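Local coordinates for protein ubiquitin-conjugating enzyme (Plasmodium falciparum 3D7, PDB 2H2Y) that probably acts as the catalytic E2 domain of a membrane-associated ubiquitin-conjugating enzyme, passing activated ubiquitin on toward substrate proteins, at residues 9-14 / 42-47; 20-25 / 47-52. All coordinates share one frame; numbering follows the deposited sequence.

Both contacts reach neighbouring strands, 40-44 and 51-57, of the antiparallel sheet of the E2 (UBC) domain, with centres about 9 Å apart. Interaction 1 lays the N-terminal loop 9-14 against the end of strand 40-44; interaction 2 seats the first turn of helix 21-34 on the turn leading into strand 51-57. Ser47 belongs to both, and their segments alternate along the chain. Backbone pairing joins them through a probable hydrogen bond from His45 N to Ile51 O (3.0 Å), and side-chain packing does so through His11 CB on Ile49 CD1 (3.4 Å) and Val44 CG1 on Trp52 CD1 (3.4 Å). Neither segment pair includes Cys105, the residue of an observed interchain disulfide.

Interaction 1 of 2, residues 9-14 / 42-47; sequences EKHIKT and IDVHPS
His11 and Val44 supply the buried part of this contact, and Glu9 closes it on the more exposed side against Pro46. The His11 imidazole lies beside the turn that follows strand 40-44. Its ND1 and CE1 each stand 3.3 Å from Val44 CG2, the methyl approaching the ring obliquely, while CE1 also comes within 3.2 Å of His45 O. Pro46 CA and Ser47 N sit at the ring edge, near its plane. The conformation accounts for this reach: with CG anti to the carbonyl carbon (chi1 -85°), the imidazole is directed at the second segment, and Val44 meets it from the opposite direction. Although His11 NE2 is 3.3 Å from His45 O, the angle is too poor for a hydrogen bond.

Glu9 CG falls between the backbone N and the carbonyl carbon (chi1 61°), and the chain then runs out extended, so that OE2 rests 3.2 Å from Pro46 CB and touches the proline, with no hydrogen bond from the carboxylate to segment 42-47. The 3.5 Å separation of Glu9 OE2 and Val44 O places two acceptors near each other and is no bond. Around the buried pair, Tyr16 also touches His11, and Leu29 of helix 21-34 packs on Val44.

About 213 Å² is buried with no hydrogen bond or salt bridge between the segments. The loop preceding helix 21-34 is therefore held to an outermost strand of the UBC-domain sheet by van der Waals packing, and Glu9 OE1 and Asp43 OD1, like charges 4.8 Å apart, would probably repel each other mildly.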
ATOM      1  N   GLU A   9      10.947   4.973  11.616  1.00 64.64           N
ATOM      2  CA  GLU A   9      11.344   6.376  11.618  1.00 64.51           C
ATOM      3  C   GLU A   9      10.086   7.205  11.362  1.00 64.62           C
ATOM      4  O   GLU A   9       9.184   6.801  10.607  1.00 62.07           O
ATOM      5  CB  GLU A   9      12.400   6.644  10.546  1.00 62.03           C
ATOM      6  CG  GLU A   9      11.930   6.347   9.144  1.00 63.55           C
ATOM      7  CD  GLU A   9      13.082   6.205   8.184  1.00 64.17           C
ATOM      8  OE1 GLU A   9      14.088   5.575   8.570  1.00 66.05           O
ATOM      9  OE2 GLU A   9      12.983   6.708   7.047  1.00 63.67           O
ATOM     10  N   LYS A  10      10.042   8.374  11.988  1.00 64.28           N
ATOM     11  CA  LYS A  10       8.881   9.231  11.898  1.00 62.66           C
ATOM     12  C   LYS A  10       8.891  10.461  10.994  1.00 63.03           C
ATOM     13  O   LYS A  10       9.719  11.369  11.128  1.00 63.38           O
ATOM     14  CB  LYS A  10       8.481   9.665  13.308  1.00 61.49           C
ATOM     15  CG  LYS A  10       8.212   8.512  14.261  1.00 60.79           C
ATOM     16  CD  LYS A  10       9.488   7.830  14.720  1.00 59.92           C
ATOM     17  CE  LYS A  10       9.174   6.698  15.680  1.00 60.72           C
ATOM     18  NZ  LYS A  10       8.284   7.154  16.785  1.00 60.12           N
ATOM     19  N   HIS A  11       7.947  10.452  10.060  1.00 61.75           N
ATOM     20  CA  HIS A  11       7.698  11.558   9.155  1.00 57.94           C
ATOM     21  C   HIS A  11       6.436  12.071   9.837  1.00 58.12           C
ATOM     22  O   HIS A  11       5.844  13.073   9.445  1.00 58.04           O
ATOM     23  CB  HIS A  11       7.337  11.069   7.753  1.00 55.21           C
ATOM     24  CG  HIS A  11       8.513  10.784   6.876  1.00 52.32           C
ATOM     25  ND1 HIS A  11       9.311   9.671   7.031  1.00 51.84           N
ATOM     26  CD2 HIS A  11       9.005  11.452   5.805  1.00 51.81           C
ATOM     27  CE1 HIS A  11      10.240   9.664   6.091  1.00 52.11           C
ATOM     28  NE2 HIS A  11      10.075  10.733   5.334  1.00 52.62           N
ATOM     29  N   ILE A  12       6.030  11.324  10.861  1.00 58.33           N
ATOM     30  CA  ILE A  12       4.861  11.631  11.670  1.00 58.14           C
ATOM     31  C   ILE A  12       5.152  12.905  12.440  1.00 58.61           C
ATOM     32  O   ILE A  12       4.253  13.691  12.729  1.00 57.80           O
ATOM     33  CB  ILE A  12       4.594  10.528  12.702  1.00 58.54           C
ATOM     34  CG1 ILE A  12       4.591   9.161  12.024  1.00 59.42           C
ATOM     35  CG2 ILE A  12       3.272  10.785  13.397  1.00 57.99           C
ATOM     36  CD1 ILE A  12       4.428   8.018  12.994  1.00 60.78           C
ATOM     37  N   LYS A  13       6.423  13.089  12.781  1.00 59.43           N
ATOM     38  CA  LYS A  13       6.857  14.265  13.518  1.00 59.06           C
ATOM     39  C   LYS A  13       6.654  15.513  12.669  1.00 57.52           C
ATOM     40  O   LYS A  13       5.772  16.323  12.944  1.00 56.32           O
ATOM     41  CB  LYS A  13       8.335  14.135  13.900  0.50 59.76           C
ATOM     42  N   THR A  14       7.471  15.653  11.629  1.00 56.40           N
ATOM     43  CA  THR A  14       7.404  16.810  10.739  1.00 56.44           C
ATOM     44  C   THR A  14       5.997  17.380  10.577  1.00 57.39           C
ATOM     45  O   THR A  14       5.037  16.651  10.334  1.00 57.31           O
ATOM     46  CB  THR A  14       8.003  16.489   9.335  1.00 54.33           C
ATOM     47  OG1 THR A  14       7.155  17.028   8.314  1.00 51.88           O
ATOM     48  CG2 THR A  14       8.168  14.991   9.143  1.00 53.42           C
ATOM     49  N   ILE A  42       5.555  -2.031   7.254  1.00 32.88           N
ATOM     50  CA  ILE A  42       5.781  -0.896   6.373  1.00 34.35           C
ATOM     51  C   ILE A  42       7.104  -0.185   6.590  1.00 36.13           C
ATOM     52  O   ILE A  42       7.793  -0.403   7.581  1.00 36.33           O
ATOM     53  CB  ILE A  42       4.642   0.132   6.513  1.00 31.73           C
ATOM     54  CG1 ILE A  42       4.700   1.137   5.361  1.00 31.45           C
ATOM     55  CG2 ILE A  42       4.755   0.844   7.846  1.00 27.66           C
ATOM     56  CD1 ILE A  42       3.545   2.107   5.325  1.00 34.43           C
ATOM     57  N   ASP A  43       7.462   0.658   5.635  1.00 39.37           N
ATOM     58  CA  ASP A  43       8.680   1.432   5.730  1.00 41.88           C
ATOM     59  C   ASP A  43       8.683   2.473   4.640  1.00 42.21           C
ATOM     60  O   ASP A  43       8.618   2.134   3.463  1.00 42.88           O
ATOM     61  CB  ASP A  43       9.907   0.543   5.592  1.00 43.87           C
ATOM     62  CG  ASP A  43      11.189   1.325   5.744  1.00 47.72           C
ATOM     63  OD1 ASP A  43      11.218   2.245   6.596  1.00 47.38           O
ATOM     64  OD2 ASP A  43      12.163   1.023   5.022  1.00 49.10           O
ATOM     65  N   VAL A  44       8.742   3.742   5.023  1.00 44.22           N
ATOM     66  CA  VAL A  44       8.749   4.800   4.029  1.00 45.88           C
ATOM     67  C   VAL A  44      10.164   5.267   3.761  1.00 46.03           C
ATOM     68  O   VAL A  44      11.059   5.127   4.596  1.00 46.58           O
ATOM     69  CB  VAL A  44       7.887   6.018   4.449  1.00 45.13           C
ATOM     70  CG1 VAL A  44       6.524   5.549   4.914  1.00 45.99           C
ATOM     71  CG2 VAL A  44       8.584   6.813   5.523  1.00 47.09           C
ATOM     72  N   HIS A  45      10.351   5.807   2.568  1.00 48.96           N
ATOM     73  CA  HIS A  45      11.638   6.306   2.135  1.00 51.14           C
ATOM     74  C   HIS A  45      12.057   7.453   3.048  1.00 52.04           C
ATOM     75  O   HIS A  45      11.251   8.328   3.381  1.00 52.60           O
ATOM     76  CB  HIS A  45      11.524   6.803   0.694  1.00 53.02           C
ATOM     77  CG  HIS A  45      12.834   7.156   0.068  1.00 57.31           C
ATOM     78  ND1 HIS A  45      13.772   7.942   0.701  1.00 58.94           N
ATOM     79  CD2 HIS A  45      13.356   6.843  -1.140  1.00 58.84           C
ATOM     80  CE1 HIS A  45      14.818   8.098  -0.091  1.00 60.53           C
ATOM     81  NE2 HIS A  45      14.592   7.441  -1.215  1.00 60.20           N
ATOM     82  N   PRO A  46      13.320   7.452   3.491  1.00 52.77           N
ATOM     83  CA  PRO A  46      13.770   8.543   4.364  1.00 52.87           C
ATOM     84  C   PRO A  46      13.980   9.783   3.493  1.00 53.05           C
ATOM     85  O   PRO A  46      14.605   9.702   2.440  1.00 53.12           O
ATOM     86  CB  PRO A  46      15.071   8.000   4.947  1.00 53.22           C
ATOM     87  CG  PRO A  46      15.606   7.147   3.810  1.00 52.62           C
ATOM     88  CD  PRO A  46      14.369   6.429   3.323  1.00 52.58           C
ATOM     89  N   SER A  47      13.433  10.914   3.923  1.00 53.47           N
ATOM     90  CA  SER A  47      13.539  12.179   3.187  1.00 52.79           C
ATOM     91  C   SER A  47      12.563  12.257   2.010  1.00 52.66           C
ATOM     92  O   SER A  47      12.709  13.107   1.124  1.00 52.73           O
ATOM     93  CB  SER A  47      14.963  12.398   2.667  1.00 51.87           C
ATOM     94  OG  SER A  47      15.137  11.791   1.396  1.00 50.65           O
TER

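Interaction 2 of 2, residues 20-25 / 47-52; sequences NANYRI and SNIRIW
Ile25, on the first turn of helix 21-34, meets three residues of the segment 47-52. Its two branches divide the work. CG2, anti to the backbone N, slides past Ile49 to lie 3.8 Å from Ile49 CG1 and 3.9 Å from Trp52 CZ2; CD1, on the other branch, touches Arg50 CD. Trp52 also turns its ring edge to the helix backbone, CZ2 standing 3.6 Å from Ile25 O.

Arg50 bends at chi2 (-59°), which swings its guanidinium back toward the helix. There Ala21 CB covers one face, 3.9 Å from NH2, and the Asn22 side chain arrives at the edge with its amide plane turned 77° from the guanidinium. Ile49 CG2 packs against the Asn22 side chain as well. Within the segment, Asn48 to Ile51 form a type I turn, and Trp52 NE1 makes a weak hydrogen bond to Ile49 O (2.8 Å).

The contact thus sets the N-terminal helix of the UBC fold, 21-34, against its sheet, at the turn entering strand 51-57. Phe75, just past strand 68-74, packs on Ile25 and meets Trp52 edge-to-face, while Ile42 of strand 40-44 and Leu29 of the helix also touch the indole.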
ATOM      1  N   ASN A  20      -1.652  20.820   2.306  1.00 64.04           N
ATOM      2  CA  ASN A  20      -0.858  20.175   1.263  1.00 62.68           C
ATOM      3  C   ASN A  20      -1.051  18.678   1.124  1.00 60.83           C
ATOM      4  O   ASN A  20      -1.609  18.031   2.007  1.00 61.07           O
ATOM      5  CB  ASN A  20       0.618  20.460   1.495  1.00 65.46           C
ATOM      6  CG  ASN A  20       0.974  21.887   1.181  1.00 67.67           C
ATOM      7  OD1 ASN A  20       2.091  22.338   1.440  1.00 70.25           O
ATOM      8  ND2 ASN A  20       0.019  22.615   0.607  1.00 67.43           N
ATOM      9  N   ALA A  21      -0.566  18.143   0.004  1.00 58.09           N
ATOM     10  CA  ALA A  21      -0.665  16.715  -0.301  1.00 55.42           C
ATOM     11  C   ALA A  21       0.034  15.860   0.753  1.00 53.13           C
ATOM     12  O   ALA A  21      -0.449  14.781   1.106  1.00 53.00           O
ATOM     13  CB  ALA A  21      -0.071  16.430  -1.683  1.00 54.99           C
ATOM     14  N   ASN A  22       1.170  16.344   1.249  1.00 48.72           N
ATOM     15  CA  ASN A  22       1.914  15.619   2.269  1.00 45.02           C
ATOM     16  C   ASN A  22       1.068  15.429   3.521  1.00 41.25           C
ATOM     17  O   ASN A  22       1.101  14.370   4.147  1.00 38.53           O
ATOM     18  CB  ASN A  22       3.207  16.359   2.602  1.00 48.26           C
ATOM     19  CG  ASN A  22       4.323  16.054   1.613  1.00 49.92           C
ATOM     20  OD1 ASN A  22       5.355  16.732   1.580  1.00 50.95           O
ATOM     21  ND2 ASN A  22       4.124  15.016   0.809  1.00 47.96           N
ATOM     22  N   TYR A  23       0.300  16.455   3.875  1.00 39.17           N
ATOM     23  CA  TYR A  23      -0.569  16.395   5.040  1.00 36.28           C
ATOM     24  C   TYR A  23      -1.438  15.146   4.970  1.00 35.27           C
ATOM     25  O   TYR A  23      -1.398  14.297   5.858  1.00 35.25           O
ATOM     26  CB  TYR A  23      -1.441  17.647   5.101  1.00 34.46           C
ATOM     27  CG  TYR A  23      -2.467  17.648   6.221  1.00 34.82           C
ATOM     28  CD1 TYR A  23      -3.659  16.932   6.102  1.00 34.08           C
ATOM     29  CD2 TYR A  23      -2.249  18.375   7.395  1.00 34.79           C
ATOM     30  CE1 TYR A  23      -4.609  16.938   7.112  1.00 35.26           C
ATOM     31  CE2 TYR A  23      -3.195  18.390   8.418  1.00 34.40           C
ATOM     32  CZ  TYR A  23      -4.372  17.668   8.267  1.00 36.30           C
ATOM     33  OH  TYR A  23      -5.313  17.661   9.273  1.00 37.64           O
ATOM     34  N   ARG A  24      -2.225  15.037   3.907  1.00 33.68           N
ATOM     35  CA  ARG A  24      -3.086  13.879   3.721  1.00 31.17           C
ATOM     36  C   ARG A  24      -2.277  12.578   3.722  1.00 29.36           C
ATOM     37  O   ARG A  24      -2.712  11.574   4.276  1.00 29.47           O
ATOM     38  CB  ARG A  24      -3.861  14.017   2.410  1.00 30.75           C
ATOM     39  CG  ARG A  24      -4.624  12.779   1.992  1.00 27.13           C
ATOM     40  CD  ARG A  24      -5.465  12.246   3.122  1.00 27.47           C
ATOM     41  NE  ARG A  24      -6.229  11.081   2.696  1.00 29.89           N
ATOM     42  CZ  ARG A  24      -7.213  11.125   1.806  1.00 30.39           C
ATOM     43  NH1 ARG A  24      -7.550  12.280   1.247  1.00 27.98           N
ATOM     44  NH2 ARG A  24      -7.860  10.013   1.483  1.00 32.53           N
ATOM     45  N   ILE A  25      -1.099  12.599   3.103  1.00 28.01           N
ATOM     46  CA  ILE A  25      -0.253  11.416   3.062  1.00 27.38           C
ATOM     47  C   ILE A  25       0.153  11.037   4.479  1.00 28.11           C
ATOM     48  O   ILE A  25       0.109   9.867   4.864  1.00 26.31           O
ATOM     49  CB  ILE A  25       1.009  11.662   2.193  1.00 28.39           C
ATOM     50  CG1 ILE A  25       0.627  11.593   0.716  1.00 27.47           C
ATOM     51  CG2 ILE A  25       2.087  10.621   2.486  1.00 29.24           C
ATOM     52  CD1 ILE A  25       1.711  12.069  -0.207  1.00 29.61           C
ATOM     53  N   SER A  47      13.433  10.914   3.923  1.00 53.47           N
ATOM     54  CA  SER A  47      13.539  12.179   3.187  1.00 52.79           C
ATOM     55  C   SER A  47      12.563  12.257   2.010  1.00 52.66           C
ATOM     56  O   SER A  47      12.709  13.107   1.124  1.00 52.73           O
ATOM     57  CB  SER A  47      14.963  12.398   2.667  1.00 51.87           C
ATOM     58  OG  SER A  47      15.137  11.791   1.396  1.00 50.65           O
ATOM     59  N   ASN A  48      11.575  11.367   1.995  1.00 50.49           N
ATOM     60  CA  ASN A  48      10.573  11.362   0.932  1.00 49.35           C
ATOM     61  C   ASN A  48       9.358  10.572   1.400  1.00 48.41           C
ATOM     62  O   ASN A  48       9.305   9.348   1.238  1.00 49.59           O
ATOM     63  CB  ASN A  48      11.136  10.726  -0.339  1.00 48.28           C
ATOM     64  CG  ASN A  48      10.216  10.908  -1.528  1.00 48.25           C
ATOM     65  OD1 ASN A  48       9.034  11.226  -1.367  1.00 48.75           O
ATOM     66  ND2 ASN A  48      10.750  10.699  -2.731  1.00 47.45           N
ATOM     67  N   ILE A  49       8.378  11.272   1.968  1.00 44.10           N
ATOM     68  CA  ILE A  49       7.186  10.613   2.487  1.00 40.04           C
ATOM     69  C   ILE A  49       6.281  10.072   1.381  1.00 39.81           C
ATOM     70  O   ILE A  49       5.420   9.224   1.626  1.00 37.31           O
ATOM     71  CB  ILE A  49       6.391  11.571   3.418  1.00 37.22           C
ATOM     72  CG1 ILE A  49       5.464  10.761   4.319  1.00 35.88           C
ATOM     73  CG2 ILE A  49       5.595  12.570   2.608  1.00 34.51           C
ATOM     74  CD1 ILE A  49       4.856  11.569   5.425  1.00 33.38           C
ATOM     75  N   ARG A  50       6.508  10.551   0.161  1.00 41.14           N
ATOM     76  CA  ARG A  50       5.731  10.140  -1.005  1.00 41.25           C
ATOM     77  C   ARG A  50       5.945   8.678  -1.396  1.00 41.55           C
ATOM     78  O   ARG A  50       5.113   8.092  -2.073  1.00 43.56           O
ATOM     79  CB  ARG A  50       6.081  11.014  -2.212  1.00 43.01           C
ATOM     80  CG  ARG A  50       5.898  12.511  -2.018  1.00 47.05           C
ATOM     81  CD  ARG A  50       4.465  12.851  -1.674  1.00 51.46           C
ATOM     82  NE  ARG A  50       4.221  14.290  -1.664  1.00 56.79           N
ATOM     83  CZ  ARG A  50       3.942  15.013  -2.744  1.00 59.28           C
ATOM     84  NH1 ARG A  50       3.865  14.431  -3.934  1.00 60.18           N
ATOM     85  NH2 ARG A  50       3.735  16.321  -2.636  1.00 61.01           N
ATOM     86  N   ILE A  51       7.054   8.086  -0.975  1.00 40.56           N
ATOM     87  CA  ILE A  51       7.338   6.701  -1.343  1.00 39.33           C
ATOM     88  C   ILE A  51       7.236   5.708  -0.200  1.00 38.34           C
ATOM     89  O   ILE A  51       7.976   5.808   0.774  1.00 38.96           O
ATOM     90  CB  ILE A  51       8.756   6.555  -1.932  1.00 38.93           C
ATOM     91  CG1 ILE A  51       8.948   7.517  -3.102  1.00 37.48           C
ATOM     92  CG2 ILE A  51       8.966   5.134  -2.399  1.00 37.83           C
ATOM     93  CD1 ILE A  51      10.381   7.608  -3.563  1.00 37.87           C
ATOM     94  N   TRP A  52       6.336   4.739  -0.331  1.00 37.17           N
ATOM     95  CA  TRP A  52       6.171   3.710   0.692  1.00 35.20           C
ATOM     96  C   TRP A  52       6.408   2.330   0.082  1.00 33.49           C
ATOM     97  O   TRP A  52       6.222   2.122  -1.117  1.00 32.39           O
ATOM     98  CB  TRP A  52       4.752   3.687   1.264  1.00 34.61           C
ATOM     99  CG  TRP A  52       4.248   4.916   1.929  1.00 35.22           C
ATOM    100  CD1 TRP A  52       4.845   6.142   1.978  1.00 34.45           C
ATOM    101  CD2 TRP A  52       2.975   5.059   2.569  1.00 36.15           C
ATOM    102  NE1 TRP A  52       4.016   7.044   2.605  1.00 35.76           N
ATOM    103  CE2 TRP A  52       2.861   6.405   2.977  1.00 36.10           C
ATOM    104  CE3 TRP A  52       1.913   4.179   2.832  1.00 34.46           C
ATOM    105  CZ2 TRP A  52       1.725   6.895   3.636  1.00 35.39           C
ATOM    106  CZ3 TRP A  52       0.785   4.666   3.486  1.00 34.97           C
ATOM    107  CH2 TRP A  52       0.701   6.014   3.879  1.00 35.29           C
TER